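Local coordinates for ABC transporter, substrate binding protein (Polyamine) (Agrobacterium tumefaciens, PDB 4EUO) that probably serves as the periplasmic binding protein of an ABC transporter, capturing gamma-amino-butanoic acid (GABA) selectively for uptake, at residues A18-K23 with M241-L246; E22-M25 with N31-Q34; K136-G141 with D302-R307. All blocks are in the same frame, centred on the assembly; numbering follows the deposited sequence.

Interaction 1 (A18-K23 with M241-L246); sequences AAWAEK and MKFIAL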
loop_
_atom_site.group_PDB
_atom_site.type_symbol
_atom_site.label_atom_id
_atom_site.label_comp_id
_atom_site.label_asym_id
_atom_site.label_seq_id
_atom_site.Cartn_x
_atom_site.Cartn_y
_atom_site.Cartn_z
ATOM N N ALA A 18 -17.385 0.817 -1.394
ATOM C CA ALA A 18 -18.350 1.867 -1.097
ATOM C C ALA A 18 -18.096 3.110 -1.933
ATOM O O ALA A 18 -19.049 3.740 -2.405
ATOM C CB ALA A 18 -18.274 2.229 0.382
ATOM N N ALA A 19 -16.821 3.505 -2.105
ATOM C CA ALA A 19 -16.495 4.734 -2.828
ATOM C C ALA A 19 -16.650 4.664 -4.335
ATOM O O ALA A 19 -16.878 5.696 -4.967
ATOM C CB ALA A 19 -15.083 5.187 -2.487
ATOM N N TRP A 20 -16.452 3.473 -4.943
ATOM C CA TRP A 20 -16.378 3.326 -6.400
ATOM C C TRP A 20 -17.436 2.478 -7.061
ATOM O O TRP A 20 -17.768 2.739 -8.219
ATOM C CB TRP A 20 -14.977 2.763 -6.767
ATOM C CG TRP A 20 -13.816 3.617 -6.327
ATOM C CD1 TRP A 20 -13.853 4.939 -5.951
ATOM C CD2 TRP A 20 -12.437 3.216 -6.243
ATOM N NE1 TRP A 20 -12.588 5.376 -5.624
ATOM C CE2 TRP A 20 -11.694 4.341 -5.817
ATOM C CE3 TRP A 20 -11.752 2.006 -6.482
ATOM C CZ2 TRP A 20 -10.309 4.298 -5.630
ATOM C CZ3 TRP A 20 -10.379 1.978 -6.323
ATOM C CH2 TRP A 20 -9.675 3.103 -5.879
ATOM N N ALA A 21 -17.868 1.382 -6.430
ATOM C CA ALA A 21 -18.731 0.427 -7.121
ATOM C C ALA A 21 -20.057 0.908 -7.614
ATOM O O ALA A 21 -20.339 0.738 -8.806
ATOM C CB ALA A 21 -18.868 -0.861 -6.334
ATOM N N GLU A 22 -20.833 1.616 -6.774
ATOM C CA GLU A 22 -22.117 2.140 -7.240
ATOM C C GLU A 22 -21.964 3.254 -8.232
ATOM O O GLU A 22 -22.749 3.327 -9.183
ATOM C CB GLU A 22 -23.013 2.544 -6.102
ATOM C CG GLU A 22 -23.711 1.327 -5.541
ATOM C CD GLU A 22 -24.775 1.622 -4.509
ATOM O OE1 GLU A 22 -25.848 0.985 -4.575
ATOM O OE2 GLU A 22 -24.549 2.502 -3.652
ATOM N N LYS A 23 -20.957 4.120 -8.059
ATOM C CA LYS A 23 -20.712 5.196 -9.011
ATOM C C LYS A 23 -20.502 4.595 -10.405
ATOM O O LYS A 23 -21.074 5.101 -11.377
ATOM C CB LYS A 23 -19.463 6.007 -8.612
ATOM C CG LYS A 23 -19.696 7.068 -7.540
ATOM C CD LYS A 23 -18.379 7.797 -7.214
ATOM C CE LYS A 23 -18.453 8.714 -6.018
ATOM N NZ LYS A 23 -18.591 7.956 -4.712
ATOM N N MET A 241 -11.047 0.082 -18.428
ATOM C CA MET A 241 -10.551 1.439 -18.610
ATOM C C MET A 241 -11.535 2.460 -18.075
ATOM O O MET A 241 -11.117 3.428 -17.422
ATOM C CB MET A 241 -10.223 1.725 -20.091
ATOM C CG MET A 241 -9.259 0.766 -20.714
ATOM S SD MET A 241 -7.670 0.699 -19.822
ATOM C CE MET A 241 -7.036 -0.861 -20.483
ATOM N N LYS A 242 -12.847 2.235 -18.280
ATOM C CA LYS A 242 -13.868 3.121 -17.736
ATOM C C LYS A 242 -13.880 3.089 -16.217
ATOM O O LYS A 242 -14.110 4.118 -15.557
ATOM C CB LYS A 242 -15.262 2.769 -18.298
ATOM C CG LYS A 242 -15.424 3.117 -19.775
ATOM C CD LYS A 242 -16.783 2.648 -20.278
ATOM C CE LYS A 242 -16.935 2.876 -21.762
ATOM N NZ LYS A 242 -18.199 2.284 -22.268
ATOM N N PHE A 243 -13.615 1.894 -15.635
ATOM C CA PHE A 243 -13.608 1.782 -14.189
ATOM C C PHE A 243 -12.427 2.569 -13.614
ATOM O O PHE A 243 -12.615 3.285 -12.614
ATOM C CB PHE A 243 -13.535 0.302 -13.770
ATOM C CG PHE A 243 -13.554 0.129 -12.266
ATOM C CD1 PHE A 243 -14.751 0.081 -11.570
ATOM C CD2 PHE A 243 -12.369 0.117 -11.535
ATOM C CE1 PHE A 243 -14.773 -0.046 -10.178
ATOM C CE2 PHE A 243 -12.389 -0.013 -10.142
ATOM C CZ PHE A 243 -13.581 -0.058 -9.467
ATOM N N ILE A 244 -11.260 2.473 -14.260
ATOM C CA ILE A 244 -10.087 3.208 -13.773
ATOM C C ILE A 244 -10.334 4.717 -13.891
ATOM O O ILE A 244 -10.040 5.474 -12.954
ATOM C CB ILE A 244 -8.822 2.750 -14.481
ATOM C CG1 ILE A 244 -8.494 1.293 -14.066
ATOM C CG2 ILE A 244 -7.659 3.703 -14.179
ATOM C CD1 ILE A 244 -7.280 0.716 -14.732
ATOM N N ALA A 245 -10.970 5.157 -15.011
ATOM C CA ALA A 245 -11.274 6.581 -15.181
ATOM C C ALA A 245 -12.205 7.045 -14.052
ATOM O O ALA A 245 -12.019 8.143 -13.516
ATOM C CB ALA A 245 -11.933 6.790 -16.540
ATOM N N LEU A 246 -13.180 6.227 -13.678
ATOM C CA LEU A 246 -14.096 6.554 -12.618
ATOM C C LEU A 246 -13.382 6.557 -11.244
ATOM O O LEU A 246 -13.488 7.516 -10.481
ATOM C CB LEU A 246 -15.289 5.576 -12.647
ATOM C CG LEU A 246 -16.391 5.745 -11.582
ATOM C CD1 LEU A 246 -16.001 5.161 -10.205
ATOM C CD2 LEU A 246 -16.925 7.179 -11.485
#

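Interaction 2 (E22-M25 with N31-Q34); sequences EKFM and NVLQ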
loop_
_atom_site.group_PDB
_atom_site.type_symbol
_atom_site.label_atom_id
_atom_site.label_comp_id
_atom_site.label_asym_id
_atom_site.label_seq_id
_atom_site.Cartn_x
_atom_site.Cartn_y
_atom_site.Cartn_z
ATOM N N GLU A 22 -20.833 1.616 -6.774
ATOM C CA GLU A 22 -22.117 2.140 -7.240
ATOM C C GLU A 22 -21.964 3.254 -8.232
ATOM O O GLU A 22 -22.749 3.327 -9.183
ATOM C CB GLU A 22 -23.013 2.544 -6.102
ATOM C CG GLU A 22 -23.711 1.327 -5.541
ATOM C CD GLU A 22 -24.775 1.622 -4.509
ATOM O OE1 GLU A 22 -25.848 0.985 -4.575
ATOM O OE2 GLU A 22 -24.549 2.502 -3.652
ATOM N N LYS A 23 -20.957 4.120 -8.059
ATOM C CA LYS A 23 -20.712 5.196 -9.011
ATOM C C LYS A 23 -20.502 4.595 -10.405
ATOM O O LYS A 23 -21.074 5.101 -11.377
ATOM C CB LYS A 23 -19.463 6.007 -8.612
ATOM C CG LYS A 23 -19.696 7.068 -7.540
ATOM C CD LYS A 23 -18.379 7.797 -7.214
ATOM C CE LYS A 23 -18.453 8.714 -6.018
ATOM N NZ LYS A 23 -18.591 7.956 -4.712
ATOM N N PHE A 24 -19.739 3.489 -10.505
ATOM C CA PHE A 24 -19.471 2.834 -11.785
ATOM C C PHE A 24 -20.743 2.233 -12.373
ATOM O O PHE A 24 -20.986 2.383 -13.576
ATOM C CB PHE A 24 -18.390 1.749 -11.646
ATOM C CG PHE A 24 -17.932 1.206 -12.972
ATOM C CD1 PHE A 24 -17.295 2.024 -13.895
ATOM C CD2 PHE A 24 -18.192 -0.109 -13.329
ATOM C CE1 PHE A 24 -16.846 1.504 -15.122
ATOM C CE2 PHE A 24 -17.715 -0.627 -14.533
ATOM C CZ PHE A 24 -17.055 0.188 -15.421
ATOM N N MET A 25 -21.564 1.605 -11.525
ATOM C CA MET A 25 -22.808 0.913 -11.894
ATOM C C MET A 25 -23.813 1.886 -12.453
ATOM O O MET A 25 -24.471 1.580 -13.445
ATOM C CB MET A 25 -23.412 0.206 -10.670
ATOM C CG MET A 25 -22.622 -0.978 -10.181
ATOM S SD MET A 25 -23.014 -1.310 -8.442
ATOM C CE MET A 25 -21.842 -2.595 -8.094
ATOM N N ASN A 31 -22.154 -4.027 -13.366
ATOM C CA ASN A 31 -22.054 -4.457 -11.977
ATOM C C ASN A 31 -20.589 -4.791 -11.661
ATOM O O ASN A 31 -19.911 -5.443 -12.462
ATOM C CB ASN A 31 -22.962 -5.668 -11.734
ATOM C CG ASN A 31 -22.904 -6.334 -10.377
ATOM O OD1 ASN A 31 -22.931 -7.565 -10.275
ATOM N ND2 ASN A 31 -22.905 -5.558 -9.298
ATOM N N VAL A 32 -20.109 -4.325 -10.495
ATOM C CA VAL A 32 -18.746 -4.583 -10.034
ATOM C C VAL A 32 -18.777 -5.692 -9.015
ATOM O O VAL A 32 -19.509 -5.610 -8.018
ATOM C CB VAL A 32 -18.074 -3.317 -9.444
ATOM C CG1 VAL A 32 -16.664 -3.638 -8.908
ATOM C CG2 VAL A 32 -18.014 -2.202 -10.473
ATOM N N LEU A 33 -17.923 -6.706 -9.212
ATOM C CA LEU A 33 -17.774 -7.794 -8.269
ATOM C C LEU A 33 -16.403 -7.679 -7.584
ATOM O O LEU A 33 -15.450 -7.228 -8.218
ATOM C CB LEU A 33 -17.885 -9.145 -8.984
ATOM C CG LEU A 33 -19.206 -9.405 -9.724
ATOM C CD1 LEU A 33 -19.160 -10.745 -10.424
ATOM C CD2 LEU A 33 -20.408 -9.336 -8.782
ATOM N N GLN A 34 -16.317 -8.088 -6.329
ATOM C CA GLN A 34 -15.057 -7.990 -5.584
ATOM C C GLN A 34 -14.325 -9.302 -5.576
ATOM O O GLN A 34 -14.937 -10.351 -5.338
ATOM C CB GLN A 34 -15.313 -7.569 -4.115
ATOM C CG GLN A 34 -16.120 -6.280 -3.946
ATOM C CD GLN A 34 -15.366 -5.093 -4.501
ATOM O OE1 GLN A 34 -14.118 -5.005 -4.389
ATOM N NE2 GLN A 34 -16.052 -4.226 -5.209
#

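Interaction 3 (K136-G141 with D302-R307); sequences KWSAPG and DEIGER. With SO4 (sulfate ion), chain F.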
loop_
_atom_site.group_PDB
_atom_site.type_symbol
_atom_site.label_atom_id
_atom_site.label_comp_id
_atom_site.label_asym_id
_atom_site.label_seq_id
_atom_site.Cartn_x
_atom_site.Cartn_y
_atom_site.Cartn_z
ATOM N N LYS A 136 5.426 -9.068 5.447
ATOM C CA LYS A 136 6.133 -10.262 5.051
ATOM C C LYS A 136 6.776 -10.221 3.686
ATOM O O LYS A 136 7.843 -10.843 3.469
ATOM C CB LYS A 136 5.122 -11.429 5.083
ATOM C CG LYS A 136 5.744 -12.816 4.884
ATOM C CD LYS A 136 4.672 -13.880 5.142
ATOM C CE LYS A 136 5.113 -15.283 4.790
ATOM N NZ LYS A 136 6.305 -15.693 5.578
ATOM N N TRP A 137 6.108 -9.580 2.732
ATOM C CA TRP A 137 6.464 -9.690 1.322
ATOM C C TRP A 137 7.455 -8.666 0.862
ATOM O O TRP A 137 7.502 -7.548 1.387
ATOM C CB TRP A 137 5.187 -9.648 0.454
ATOM C CG TRP A 137 4.125 -10.615 0.898
ATOM C CD1 TRP A 137 2.887 -10.309 1.380
ATOM C CD2 TRP A 137 4.239 -12.042 0.954
ATOM N NE1 TRP A 137 2.212 -11.460 1.720
ATOM C CE2 TRP A 137 3.028 -12.537 1.489
ATOM C CE3 TRP A 137 5.246 -12.948 0.601
ATOM C CZ2 TRP A 137 2.792 -13.909 1.679
ATOM C CZ3 TRP A 137 5.022 -14.312 0.808
ATOM C CH2 TRP A 137 3.802 -14.773 1.334
ATOM N N SER A 138 8.275 -9.033 -0.126
ATOM C CA SER A 138 9.268 -8.111 -0.650
ATOM C C SER A 138 8.603 -6.902 -1.263
ATOM O O SER A 138 7.891 -7.010 -2.264
ATOM C CB SER A 138 10.147 -8.798 -1.690
ATOM O OG SER A 138 11.192 -7.910 -2.062
ATOM N N ALA A 139 8.838 -5.730 -0.653
ATOM C CA ALA A 139 8.217 -4.489 -1.132
ATOM C C ALA A 139 8.864 -3.341 -0.400
ATOM O O ALA A 139 9.322 -3.524 0.735
ATOM C CB ALA A 139 6.710 -4.488 -0.796
ATOM N N PRO A 140 8.853 -2.138 -0.964
ATOM C CA PRO A 140 9.357 -0.981 -0.239
ATOM C C PRO A 140 8.782 -0.866 1.161
ATOM O O PRO A 140 7.586 -1.111 1.383
ATOM C CB PRO A 140 8.878 0.212 -1.081
ATOM C CG PRO A 140 8.819 -0.328 -2.497
ATOM C CD PRO A 140 8.369 -1.772 -2.305
ATOM N N GLY A 141 9.661 -0.554 2.118
ATOM C CA GLY A 141 9.225 -0.241 3.474
ATOM C C GLY A 141 10.106 -0.774 4.584
ATOM O O GLY A 141 10.681 0.001 5.359
ATOM N N ASP A 302 13.172 -7.911 -8.986
ATOM C CA ASP A 302 13.433 -9.336 -8.839
ATOM C C ASP A 302 14.627 -9.599 -7.949
ATOM O O ASP A 302 14.596 -10.518 -7.121
ATOM C CB ASP A 302 13.663 -9.961 -10.223
ATOM C CG ASP A 302 12.469 -9.826 -11.130
ATOM O OD1 ASP A 302 11.340 -9.815 -10.614
ATOM O OD2 ASP A 302 12.667 -9.757 -12.362
ATOM N N GLU A 303 15.675 -8.780 -8.084
ATOM C CA GLU A 303 16.875 -9.001 -7.303
ATOM C C GLU A 303 16.684 -8.713 -5.829
ATOM O O GLU A 303 17.133 -9.477 -4.976
ATOM C CB GLU A 303 18.053 -8.225 -7.881
ATOM C CG GLU A 303 19.411 -8.657 -7.344
ATOM C CD GLU A 303 19.733 -10.141 -7.302
ATOM O OE1 GLU A 303 19.439 -10.857 -8.287
ATOM O OE2 GLU A 303 20.320 -10.581 -6.286
ATOM N N ILE A 304 15.986 -7.621 -5.517
ATOM C CA ILE A 304 15.731 -7.353 -4.107
ATOM C C ILE A 304 14.857 -8.480 -3.541
ATOM O O ILE A 304 15.135 -8.960 -2.440
ATOM C CB ILE A 304 15.077 -5.971 -3.887
ATOM C CG1 ILE A 304 15.979 -4.829 -4.392
ATOM C CG2 ILE A 304 14.752 -5.793 -2.410
ATOM C CD1 ILE A 304 15.244 -3.490 -4.507
ATOM N N GLY A 305 13.859 -8.924 -4.309
ATOM C CA GLY A 305 12.998 -10.001 -3.832
ATOM C C GLY A 305 13.771 -11.273 -3.509
ATOM O O GLY A 305 13.595 -11.889 -2.449
ATOM N N GLU A 306 14.682 -11.669 -4.403
ATOM C CA GLU A 306 15.504 -12.877 -4.174
ATOM C C GLU A 306 16.292 -12.741 -2.882
ATOM O O GLU A 306 16.307 -13.650 -2.050
ATOM C CB GLU A 306 16.462 -13.091 -5.358
ATOM C CG GLU A 306 15.741 -13.668 -6.564
ATOM C CD GLU A 306 16.597 -14.103 -7.741
ATOM O OE1 GLU A 306 17.807 -14.365 -7.549
ATOM O OE2 GLU A 306 16.038 -14.220 -8.856
ATOM N N ARG A 307 16.915 -11.574 -2.668
ATOM C CA ARG A 307 17.704 -11.326 -1.463
ATOM C C ARG A 307 16.857 -11.304 -0.199
ATOM O O ARG A 307 17.275 -11.806 0.848
ATOM C CB ARG A 307 18.534 -10.040 -1.642
ATOM C CG ARG A 307 19.551 -10.304 -2.769
ATOM C CD ARG A 307 20.608 -9.265 -2.939
ATOM N NE ARG A 307 21.409 -9.088 -1.729
ATOM C CZ ARG A 307 22.281 -8.104 -1.576
ATOM N NH1 ARG A 307 22.462 -7.215 -2.546
ATOM N NH2 ARG A 307 22.930 -7.961 -0.431
HETATM S S SO4 F . 24.361 -4.457 -1.142
HETATM O O1 SO4 F . 24.236 -5.318 -2.294
HETATM O O2 SO4 F . 25.670 -3.755 -1.197
HETATM O O3 SO4 F . 23.286 -3.462 -1.123
HETATM O O4 SO4 F . 24.260 -5.313 0.024
#

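Interaction 1 (A18-K23 with M241-L246)
W20 meets F243 and L246 where two helices pass at an angle, their segment axes 10.3 Å apart at the nearest point and their N-to-C directions 130° apart. Its side chain is worth following outward. CB lies 4.1 Å from F243 CZ and 4.3 Å from L246 CD1, so CB already touches two side chains of the other helix. Further out, CE3 on the six-membered ring comes within 4.1 Å of F243 CZ; the side chains cross at about a right angle, F243 CZ approaching the indole obliquely. On the far side of the indole, NE1 gives a weak hydrogen bond to the carbonyl of A252, and the side chain also touches Q253 and M256 of helix 250-260. Contacts of this sort hold together a lobe of the periplasmic binding protein fold, in which helices such as 10-28 and 237-247 flank the strands of a mixed sheet; here F243 also touches F5 of strand 3-6. The leucine closes the outer part of the junction. Its CG is anti to the backbone N (chi1 180°), which carries CD1 across the gap to 3.6 Å from W20 O and 3.9 Å from K23 CB. Beyond that apolar root the lysine leaves the contact: its chain runs straight and then bends at the last torsion, and NZ gives a 2.8 Å hydrogen bond to A19 O, one turn back, while making a salt bridge with D255.

Interaction 2 (E22-M25 with N31-Q34)
F24 and M25 grip V32 from the helix of a beta-alpha-beta unit, strand 3-6, helix 10-28 and strand 32-35, in which the chain leaves the helix, turns, and enters the next parallel strand. The closing turn is short enough for the contact to be local in sequence, and the CA atoms of M25 and N31 are only 5.4 Å apart. At its centre, V32 puts CG2 3.5 Å from CD2 of F24, a snug fit for two carbons; the valine and the phenylalanine cross at about a right angle, and the methyl meets the ring obliquely. The other half of the grip is the methionine, whose chain is extended beyond CG (chi2 158°, chi3 -174°) and thus delivers CE to the start of the strand, 4.1 Å from V32 CB. Along the way the thioether runs side by side with N31, both side chains pointing the same way, and CE lies 3.4 Å from N31 ND2.

A second shell sets both partners in place. F24 is held by an edge-to-face stack with F243 of helix 237-247, and it also lies against K242. V32 reaches A21, one helical turn before M25, as well as F5 on the adjoining strand. The strand itself is fixed by backbone hydrogen bonds from N31 and L33 to L3 and F5. These parallel-sheet bonds use the residues flanking the valine, whose own amide has no polar partner in the model. What covers this buried N-H nitrogen is a methyl group: M25 CE sits 3.4 Å from V32 N.

Interaction 3 (K136-G141 with D302-R307)
S138 and G305 bring a loop and a helix together with their CA atoms 5.3 Å apart, the loop being the link from strand 132-135 to helix 142-149. The serine does the touching. With OG anti to its own N (chi1 -173°), the hydroxyl points at the helix and stops 3.3 Å from G305 CA, where the glycine presents bare backbone; OG is also 4.2 Å from CG2 of I304. No hydrogen bond crosses between the two segments here. Polar ties come from further along helix 301-313: Y309 OH bonds to S138 N, and K136 O accepts from both W308 NE1 and Q312 NE2. R307 turns away from the loop and meets a sulfate ion, probably from the crystallisation liquor, at the edge of its guanidinium. NH1 bonds to O1 at 2.6 Å, almost straight at 177°, and NH2 to O4 at 3.0 Å, more bent; NH2 also forms a salt bridge with D163. The loop thus packs on helix 301-313, another side of which carries the arginine that, with the first amides of helix 162-170 (L162 and D163 N), makes an anion site of the helix N-terminus kind.

Interactions 1 and 2 form one continuous cluster: their centres are about 7 Å apart, they share E22 and K23, and both draw on helix 10-28, which faces helix 237-247 in the first and strand 32-35 in the second. Interaction 3 lies on the opposite side of the chain's centre, about 31 Å and 33 Å from the other two, centre to centre. Along the sequence interaction 2 closes early, whereas interactions 1 and 3 alternate, so that the chain crosses between the two regions more than once. Such crossing is consistent with a two-lobed periplasmic binding protein, in which the GABA pocket lies between lobes that are each assembled from distant pieces of sequence.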